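Local coordinates for protein proteasome chaperone 3 (Saccharomyces cerevisiae, PDB 2Z5B) that pairs with proteasome chaperone 4 (POC4) as a heterodimer that binds proteasome precursors and helps the alpha-ring of the 20S proteasome to form, at residues S50-S55 and Y95-K100; Q115-Y120 and F139-S144. All coordinates share one frame; numbering follows the deposited sequence.

Contact 1: residues S50-S55 and Y95-K100; sequences STYEVS and YQVVTK
Glu-53 and Lys-100 form a salt bridge across two antiparallel strands, with NZ of Lys-100 2.8 Å from OE1 of Glu-53. The ammonium meets this oxygen from above the carboxylate plane, 58° out of it. Glu-53 reaches there on an extended chain, whereas Lys-100 bends twice, bringing NZ back toward Glu-53. NZ has a second partner, the backbone O of Leu-88 in the POC4 chain, so this charged pair sits beside the heterodimer partner. Beneath it runs a regular ladder joining strand 95-99, at one edge of the chain's mixed sheet, to strand 50-56. Glu-53 and Val-98 are a hydrogen-bonded pair: N of Glu-53 lies 2.7 Å from O of Val-98, and the return bond from N of Val-98 to O of Glu-53 is nearly straight, 174° at the hydrogen. Ser-55 and Gln-96 exchange backbone bonds likewise, and N of Lys-100 reaches O of Thr-51 at 2.7 Å. Between these rungs the CA-H groups of Tyr-52 and Val-54 approach O of Val-98 and O of Gln-96. Thr-51 turns its hydroxyl to Ser-144 on the next strand.

The face bearing Tyr-52, Val-54, Val-97 and Thr-99 is largely apolar, and helix 109-124 packs on it at Tyr-52 and Val-54. There CG1 of Val-54 touches both CG2 of Val-97, 4.0 Å away, and CB of Tyr-95 at 3.8 Å. CB of Tyr-52 rests against CG1 of Val-97. Farther along, the Tyr-52 and Thr-99 side chains run side by side; with OG1 anti to its carbonyl carbon (chi1 -57°), Thr-99 sets that oxygen near the plane of the tyrosine ring, at its edge, 3.3 Å from CE1 of Tyr-52.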
ATOM      1  N   SER B  50       5.306   7.321   4.768  1.00 36.32           N
ATOM      2  CA  SER B  50       4.493   7.010   5.941  1.00 36.39           C
ATOM      3  C   SER B  50       3.513   5.892   5.637  1.00 35.21           C
ATOM      4  O   SER B  50       3.170   5.668   4.478  1.00 35.97           O
ATOM      5  CB  SER B  50       3.732   8.262   6.406  1.00 36.68           C
ATOM      6  OG  SER B  50       4.595   9.396   6.458  1.00 39.58           O
ATOM      7  N   THR B  51       3.077   5.175   6.663  1.00 33.68           N
ATOM      8  CA  THR B  51       2.052   4.141   6.499  1.00 33.04           C
ATOM      9  C   THR B  51       1.170   4.104   7.735  1.00 32.76           C
ATOM     10  O   THR B  51       1.672   4.127   8.868  1.00 32.70           O
ATOM     11  CB  THR B  51       2.650   2.734   6.219  1.00 32.29           C
ATOM     12  OG1 THR B  51       3.337   2.737   4.961  1.00 33.71           O
ATOM     13  CG2 THR B  51       1.563   1.664   6.178  1.00 32.61           C
ATOM     14  N   TYR B  52      -0.137   4.032   7.505  1.00 32.60           N
ATOM     15  CA  TYR B  52      -1.132   4.001   8.567  1.00 33.18           C
ATOM     16  C   TYR B  52      -2.124   2.890   8.338  1.00 33.96           C
ATOM     17  O   TYR B  52      -2.501   2.605   7.200  1.00 33.58           O
ATOM     18  CB  TYR B  52      -1.877   5.345   8.655  1.00 33.71           C
ATOM     19  CG  TYR B  52      -0.934   6.517   8.767  1.00 33.92           C
ATOM     20  CD1 TYR B  52      -0.395   6.897  10.001  1.00 34.40           C
ATOM     21  CD2 TYR B  52      -0.538   7.214   7.629  1.00 35.17           C
ATOM     22  CE1 TYR B  52       0.513   7.964  10.088  1.00 33.62           C
ATOM     23  CE2 TYR B  52       0.345   8.276   7.708  1.00 35.01           C
ATOM     24  CZ  TYR B  52       0.862   8.650   8.934  1.00 34.21           C
ATOM     25  OH  TYR B  52       1.742   9.712   8.969  1.00 35.44           O
ATOM     26  N   GLU B  53      -2.537   2.261   9.428  1.00 34.60           N
ATOM     27  CA  GLU B  53      -3.609   1.296   9.388  1.00 37.06           C
ATOM     28  C   GLU B  53      -4.864   1.940   9.969  1.00 37.94           C
ATOM     29  O   GLU B  53      -4.857   2.434  11.107  1.00 37.58           O
ATOM     30  CB  GLU B  53      -3.215   0.014  10.139  1.00 36.67           C
ATOM     31  CG  GLU B  53      -4.221  -1.115   9.996  1.00 38.74           C
ATOM     32  CD  GLU B  53      -3.709  -2.453  10.500  1.00 39.62           C
ATOM     33  OE1 GLU B  53      -2.974  -2.500  11.517  1.00 42.17           O
ATOM     34  OE2 GLU B  53      -4.056  -3.474   9.871  1.00 44.17           O
ATOM     35  N   VAL B  54      -5.920   1.961   9.157  1.00 38.82           N
ATOM     36  CA  VAL B  54      -7.213   2.511   9.545  1.00 40.16           C
ATOM     37  C   VAL B  54      -8.222   1.361   9.661  1.00 41.27           C
ATOM     38  O   VAL B  54      -8.515   0.675   8.675  1.00 40.42           O
ATOM     39  CB  VAL B  54      -7.693   3.596   8.532  1.00 40.00           C
ATOM     40  CG1 VAL B  54      -8.771   4.497   9.160  1.00 40.22           C
ATOM     41  CG2 VAL B  54      -6.516   4.444   8.052  1.00 40.48           C
ATOM     42  N   SER B  55      -8.729   1.132  10.873  1.00 42.75           N
ATOM     43  CA  SER B  55      -9.738   0.094  11.101  1.00 44.99           C
ATOM     44  C   SER B  55     -10.929   0.608  11.915  1.00 46.76           C
ATOM     45  O   SER B  55     -10.777   1.486  12.765  1.00 46.20           O
ATOM     46  CB  SER B  55      -9.125  -1.146  11.765  1.00 44.90           C
ATOM     47  OG  SER B  55      -8.556  -0.829  13.022  1.00 45.60           O
ATOM     48  N   TYR B  95     -12.986   5.394  13.731  1.00 46.24           N
ATOM     49  CA  TYR B  95     -11.895   4.520  13.334  1.00 45.55           C
ATOM     50  C   TYR B  95     -10.713   4.642  14.282  1.00 45.25           C
ATOM     51  O   TYR B  95     -10.562   5.633  15.011  1.00 44.95           O
ATOM     52  CB  TYR B  95     -11.436   4.824  11.896  1.00 45.55           C
ATOM     53  CG  TYR B  95     -12.509   4.622  10.854  1.00 45.09           C
ATOM     54  CD1 TYR B  95     -13.462   5.613  10.613  1.00 44.63           C
ATOM     55  CD2 TYR B  95     -12.580   3.444  10.119  1.00 45.69           C
ATOM     56  CE1 TYR B  95     -14.455   5.437   9.678  1.00 44.66           C
ATOM     57  CE2 TYR B  95     -13.568   3.261   9.167  1.00 46.45           C
ATOM     58  CZ  TYR B  95     -14.504   4.269   8.958  1.00 45.56           C
ATOM     59  OH  TYR B  95     -15.489   4.108   8.028  1.00 46.17           O
ATOM     60  N   GLN B  96      -9.890   3.602  14.270  1.00 44.71           N
ATOM     61  CA  GLN B  96      -8.606   3.590  14.934  1.00 44.49           C
ATOM     62  C   GLN B  96      -7.554   3.793  13.838  1.00 43.46           C
ATOM     63  O   GLN B  96      -7.506   3.027  12.869  1.00 42.60           O
ATOM     64  CB  GLN B  96      -8.421   2.234  15.634  1.00 44.82           C
ATOM     65  CG  GLN B  96      -7.134   2.071  16.438  1.00 46.24           C
ATOM     66  CD  GLN B  96      -6.942   0.653  16.966  1.00 46.75           C
ATOM     67  OE1 GLN B  96      -7.062   0.409  18.169  1.00 51.19           O
ATOM     68  NE2 GLN B  96      -6.643  -0.286  16.068  1.00 48.42           N
ATOM     69  N   VAL B  97      -6.750   4.845  13.973  1.00 42.30           N
ATOM     70  CA  VAL B  97      -5.633   5.093  13.063  1.00 42.00           C
ATOM     71  C   VAL B  97      -4.313   4.763  13.757  1.00 41.92           C
ATOM     72  O   VAL B  97      -3.932   5.406  14.737  1.00 42.04           O
ATOM     73  CB  VAL B  97      -5.600   6.548  12.543  1.00 41.76           C
ATOM     74  CG1 VAL B  97      -4.366   6.777  11.653  1.00 41.66           C
ATOM     75  CG2 VAL B  97      -6.882   6.876  11.789  1.00 41.56           C
ATOM     76  N   VAL B  98      -3.630   3.747  13.247  1.00 41.45           N
ATOM     77  CA  VAL B  98      -2.337   3.330  13.798  1.00 41.16           C
ATOM     78  C   VAL B  98      -1.219   3.646  12.810  1.00 40.34           C
ATOM     79  O   VAL B  98      -1.265   3.246  11.644  1.00 39.60           O
ATOM     80  CB  VAL B  98      -2.326   1.825  14.163  1.00 41.11           C
ATOM     81  CG1 VAL B  98      -0.970   1.407  14.750  1.00 42.99           C
ATOM     82  CG2 VAL B  98      -3.429   1.502  15.145  1.00 42.29           C
ATOM     83  N   THR B  99      -0.216   4.356  13.305  1.00 39.67           N
ATOM     84  CA  THR B  99       0.947   4.732  12.548  1.00 39.73           C
ATOM     85  C   THR B  99       1.930   3.566  12.532  1.00 39.59           C
ATOM     86  O   THR B  99       2.421   3.140  13.589  1.00 39.71           O
ATOM     87  CB  THR B  99       1.607   5.972  13.171  1.00 39.72           C
ATOM     88  OG1 THR B  99       0.648   7.031  13.241  1.00 40.55           O
ATOM     89  CG2 THR B  99       2.795   6.437  12.344  1.00 39.96           C
ATOM     90  N   LYS B 100       2.203   3.051  11.334  1.00 38.61           N
ATOM     91  CA  LYS B 100       3.154   1.944  11.161  1.00 38.38           C
ATOM     92  C   LYS B 100       4.524   2.480  10.758  1.00 38.15           C
ATOM     93  O   LYS B 100       5.553   1.871  11.066  1.00 38.14           O
ATOM     94  CB  LYS B 100       2.645   0.910  10.141  1.00 37.89           C
ATOM     95  CG  LYS B 100       1.280   0.310  10.440  1.00 38.97           C
ATOM     96  CD  LYS B 100       1.269  -0.436  11.791  1.00 42.11           C
ATOM     97  CE  LYS B 100      -0.063  -1.099  12.041  1.00 45.71           C
ATOM     98  NZ  LYS B 100      -0.155  -2.416  11.347  1.00 47.86           N
TER

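Contact 2: residues Q115-Y120 and F139-S144; sequences QIAELY and FSLLIS
Phe-139 turns the far end of its ring to the helix and meets CB of Tyr-120 at its edge, near the ring plane, with CE1 of Phe-139 3.8 Å from that carbon. Elsewhere on the ring, CE2 lies 3.5 Å from CB of Ala-117, and CZ comes equally near the backbone O of Ala-117, which approaches obliquely. CG stands anti to the backbone N (chi1 -164°), which carries the ring from just before the strand across to the helix. The Tyr-120 ring is met obliquely by Leu-141: CD2 of Leu-141 lies 4.0 Å from CD2 of Tyr-120, the two side chains crossing at about a right angle.

CD2 of Leu-141 also lies 3.7 Å from CG2 of Ile-116 and touches CA of Ala-117, so one methyl meets three helix residues. Farther along the strand, CD1 of Ile-143 meets CG2 of Ile-116 at 4.0 Å. With an alanine at Phe-139, CB of Ala-117 and CB of Tyr-120 would probably lose the ring that packs against them, opening a gap at this end of the interface. No hydrogen bond joins the segments; the contact is apolar and buried. Strand 38-44 and helix 162-176 pack against Ile-116 and Tyr-120 as well. This is the core of an alpha/beta layered fold, in which helix 109-124 lies across one face of the mixed sheet at its strand 140-145.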
ATOM      1  N   GLN B 115     -11.365  10.112   6.503  1.00 38.13           N
ATOM      2  CA  GLN B 115     -12.131  10.609   5.358  1.00 38.27           C
ATOM      3  C   GLN B 115     -11.938   9.660   4.186  1.00 37.41           C
ATOM      4  O   GLN B 115     -12.906   9.294   3.502  1.00 37.36           O
ATOM      5  CB  GLN B 115     -11.745  12.051   5.005  1.00 38.64           C
ATOM      6  CG  GLN B 115     -12.329  13.127   5.974  1.00 41.67           C
ATOM      7  CD  GLN B 115     -13.854  13.122   6.045  1.00 43.14           C
ATOM      8  OE1 GLN B 115     -14.547  12.757   5.082  1.00 45.69           O
ATOM      9  NE2 GLN B 115     -14.385  13.514   7.194  1.00 44.62           N
ATOM     10  N   ILE B 116     -10.700   9.213   3.990  1.00 36.92           N
ATOM     11  CA  ILE B 116     -10.420   8.204   2.952  1.00 35.90           C
ATOM     12  C   ILE B 116     -11.181   6.921   3.268  1.00 36.10           C
ATOM     13  O   ILE B 116     -11.862   6.369   2.403  1.00 36.15           O
ATOM     14  CB  ILE B 116      -8.896   7.971   2.776  1.00 36.01           C
ATOM     15  CG1 ILE B 116      -8.250   9.244   2.234  1.00 35.51           C
ATOM     16  CG2 ILE B 116      -8.616   6.787   1.825  1.00 33.89           C
ATOM     17  CD1 ILE B 116      -6.742   9.223   2.174  1.00 36.94           C
ATOM     18  N   ALA B 117     -11.109   6.472   4.524  1.00 36.22           N
ATOM     19  CA  ALA B 117     -11.840   5.284   4.960  1.00 36.43           C
ATOM     20  C   ALA B 117     -13.341   5.387   4.698  1.00 36.94           C
ATOM     21  O   ALA B 117     -13.949   4.459   4.173  1.00 36.53           O
ATOM     22  CB  ALA B 117     -11.583   5.012   6.435  1.00 36.59           C
ATOM     23  N   GLU B 118     -13.937   6.517   5.072  1.00 37.99           N
ATOM     24  CA  GLU B 118     -15.367   6.721   4.866  1.00 38.88           C
ATOM     25  C   GLU B 118     -15.743   6.751   3.381  1.00 38.30           C
ATOM     26  O   GLU B 118     -16.789   6.244   2.991  1.00 39.21           O
ATOM     27  CB  GLU B 118     -15.851   7.974   5.612  1.00 39.22           C
ATOM     28  CG  GLU B 118     -16.154   7.692   7.093  1.00 41.71           C
ATOM     29  CD  GLU B 118     -17.270   6.667   7.277  1.00 43.46           C
ATOM     30  OE1 GLU B 118     -18.454   7.030   7.157  1.00 47.05           O
ATOM     31  OE2 GLU B 118     -16.981   5.489   7.541  1.00 45.28           O
ATOM     32  N   LEU B 119     -14.871   7.324   2.561  1.00 38.29           N
ATOM     33  CA  LEU B 119     -15.076   7.333   1.110  1.00 38.24           C
ATOM     34  C   LEU B 119     -15.197   5.894   0.601  1.00 38.36           C
ATOM     35  O   LEU B 119     -16.137   5.539  -0.125  1.00 37.98           O
ATOM     36  CB  LEU B 119     -13.925   8.085   0.409  1.00 37.95           C
ATOM     37  CG  LEU B 119     -14.029   8.288  -1.109  1.00 38.10           C
ATOM     38  CD1 LEU B 119     -15.154   9.252  -1.471  1.00 39.09           C
ATOM     39  CD2 LEU B 119     -12.709   8.774  -1.679  1.00 38.12           C
ATOM     40  N   TYR B 120     -14.248   5.059   1.010  1.00 39.22           N
ATOM     41  CA  TYR B 120     -14.276   3.642   0.646  1.00 39.69           C
ATOM     42  C   TYR B 120     -15.558   2.931   1.086  1.00 41.03           C
ATOM     43  O   TYR B 120     -16.191   2.254   0.280  1.00 41.14           O
ATOM     44  CB  TYR B 120     -13.023   2.931   1.157  1.00 38.66           C
ATOM     45  CG  TYR B 120     -11.911   2.965   0.145  1.00 36.99           C
ATOM     46  CD1 TYR B 120     -11.878   2.047  -0.912  1.00 35.98           C
ATOM     47  CD2 TYR B 120     -10.919   3.933   0.212  1.00 34.72           C
ATOM     48  CE1 TYR B 120     -10.861   2.084  -1.872  1.00 35.97           C
ATOM     49  CE2 TYR B 120      -9.900   3.979  -0.737  1.00 35.58           C
ATOM     50  CZ  TYR B 120      -9.875   3.055  -1.765  1.00 35.17           C
ATOM     51  OH  TYR B 120      -8.869   3.119  -2.684  1.00 35.64           O
ATOM     52  N   PHE B 139     -14.072  -3.831   7.778  1.00 51.40           N
ATOM     53  CA  PHE B 139     -13.299  -2.692   7.227  1.00 49.52           C
ATOM     54  C   PHE B 139     -11.887  -2.468   7.779  1.00 48.11           C
ATOM     55  O   PHE B 139     -11.688  -2.129   8.956  1.00 48.40           O
ATOM     56  CB  PHE B 139     -14.054  -1.354   7.221  1.00 49.79           C
ATOM     57  CG  PHE B 139     -13.416  -0.333   6.317  1.00 50.23           C
ATOM     58  CD1 PHE B 139     -13.627  -0.383   4.936  1.00 49.66           C
ATOM     59  CD2 PHE B 139     -12.563   0.643   6.832  1.00 49.83           C
ATOM     60  CE1 PHE B 139     -13.016   0.531   4.088  1.00 48.87           C
ATOM     61  CE2 PHE B 139     -11.951   1.559   5.991  1.00 49.61           C
ATOM     62  CZ  PHE B 139     -12.184   1.510   4.616  1.00 48.95           C
ATOM     63  N   SER B 140     -10.922  -2.605   6.876  1.00 45.71           N
ATOM     64  CA  SER B 140      -9.526  -2.341   7.150  1.00 43.21           C
ATOM     65  C   SER B 140      -8.935  -1.658   5.920  1.00 41.39           C
ATOM     66  O   SER B 140      -9.238  -2.035   4.780  1.00 40.56           O
ATOM     67  CB  SER B 140      -8.809  -3.657   7.439  1.00 43.40           C
ATOM     68  OG  SER B 140      -7.429  -3.464   7.632  1.00 45.16           O
ATOM     69  N   LEU B 141      -8.116  -0.642   6.161  1.00 39.17           N
ATOM     70  CA  LEU B 141      -7.424   0.079   5.106  1.00 37.95           C
ATOM     71  C   LEU B 141      -6.009   0.403   5.536  1.00 36.35           C
ATOM     72  O   LEU B 141      -5.781   1.025   6.578  1.00 36.74           O
ATOM     73  CB  LEU B 141      -8.202   1.352   4.727  1.00 38.07           C
ATOM     74  CG  LEU B 141      -7.724   2.359   3.675  1.00 38.96           C
ATOM     75  CD1 LEU B 141      -7.419   1.744   2.295  1.00 37.19           C
ATOM     76  CD2 LEU B 141      -8.766   3.469   3.526  1.00 39.12           C
ATOM     77  N   LEU B 142      -5.057  -0.017   4.714  1.00 34.65           N
ATOM     78  CA  LEU B 142      -3.652   0.297   4.908  1.00 33.50           C
ATOM     79  C   LEU B 142      -3.278   1.391   3.908  1.00 32.31           C
ATOM     80  O   LEU B 142      -3.487   1.227   2.696  1.00 31.02           O
ATOM     81  CB  LEU B 142      -2.839  -0.995   4.696  1.00 33.67           C
ATOM     82  CG  LEU B 142      -1.505  -1.337   5.361  1.00 35.80           C
ATOM     83  CD1 LEU B 142      -1.407  -0.892   6.797  1.00 35.09           C
ATOM     84  CD2 LEU B 142      -1.276  -2.850   5.268  1.00 34.22           C
ATOM     85  N   ILE B 143      -2.791   2.526   4.413  1.00 30.79           N
ATOM     86  CA  ILE B 143      -2.471   3.679   3.561  1.00 30.22           C
ATOM     87  C   ILE B 143      -0.997   4.018   3.656  1.00 29.70           C
ATOM     88  O   ILE B 143      -0.496   4.355   4.726  1.00 29.75           O
ATOM     89  CB  ILE B 143      -3.323   4.963   3.881  1.00 29.85           C
ATOM     90  CG1 ILE B 143      -4.821   4.640   3.831  1.00 30.53           C
ATOM     91  CG2 ILE B 143      -2.978   6.094   2.886  1.00 30.24           C
ATOM     92  CD1 ILE B 143      -5.761   5.748   4.384  1.00 31.44           C
ATOM     93  N   SER B 144      -0.301   3.917   2.535  1.00 29.81           N
ATOM     94  CA  SER B 144       1.074   4.381   2.459  1.00 30.09           C
ATOM     95  C   SER B 144       1.079   5.668   1.657  1.00 31.26           C
ATOM     96  O   SER B 144       0.545   5.711   0.547  1.00 30.33           O
ATOM     97  CB  SER B 144       1.980   3.334   1.809  1.00 30.11           C
ATOM     98  OG  SER B 144       2.056   2.155   2.595  1.00 29.23           O
TER

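How the contacts relate
From the N terminus, the chain passes through three strands before 50-55, then returns after helix 84-91 as 95-100, where contact 1 closes the first of the two loops. Helix 109-124 follows directly, and 139-144 then closes a second, shorter loop at contact 2. The two loops are in series and neither crosses the other. Strand 140-145 inserts between 38-44 and 50-56, making it the neighbour of strand 50-56 of contact 1; N of Val-54 lies 2.7 Å from O of Leu-141. Contact 1 thus ties the edge strand onto the sheet, while contact 2 fastens a helix over its face. The Tyr-95 and Phe-139 rings also pack together, CE2 of Tyr-95 to CD2 of Phe-139 3.6 Å.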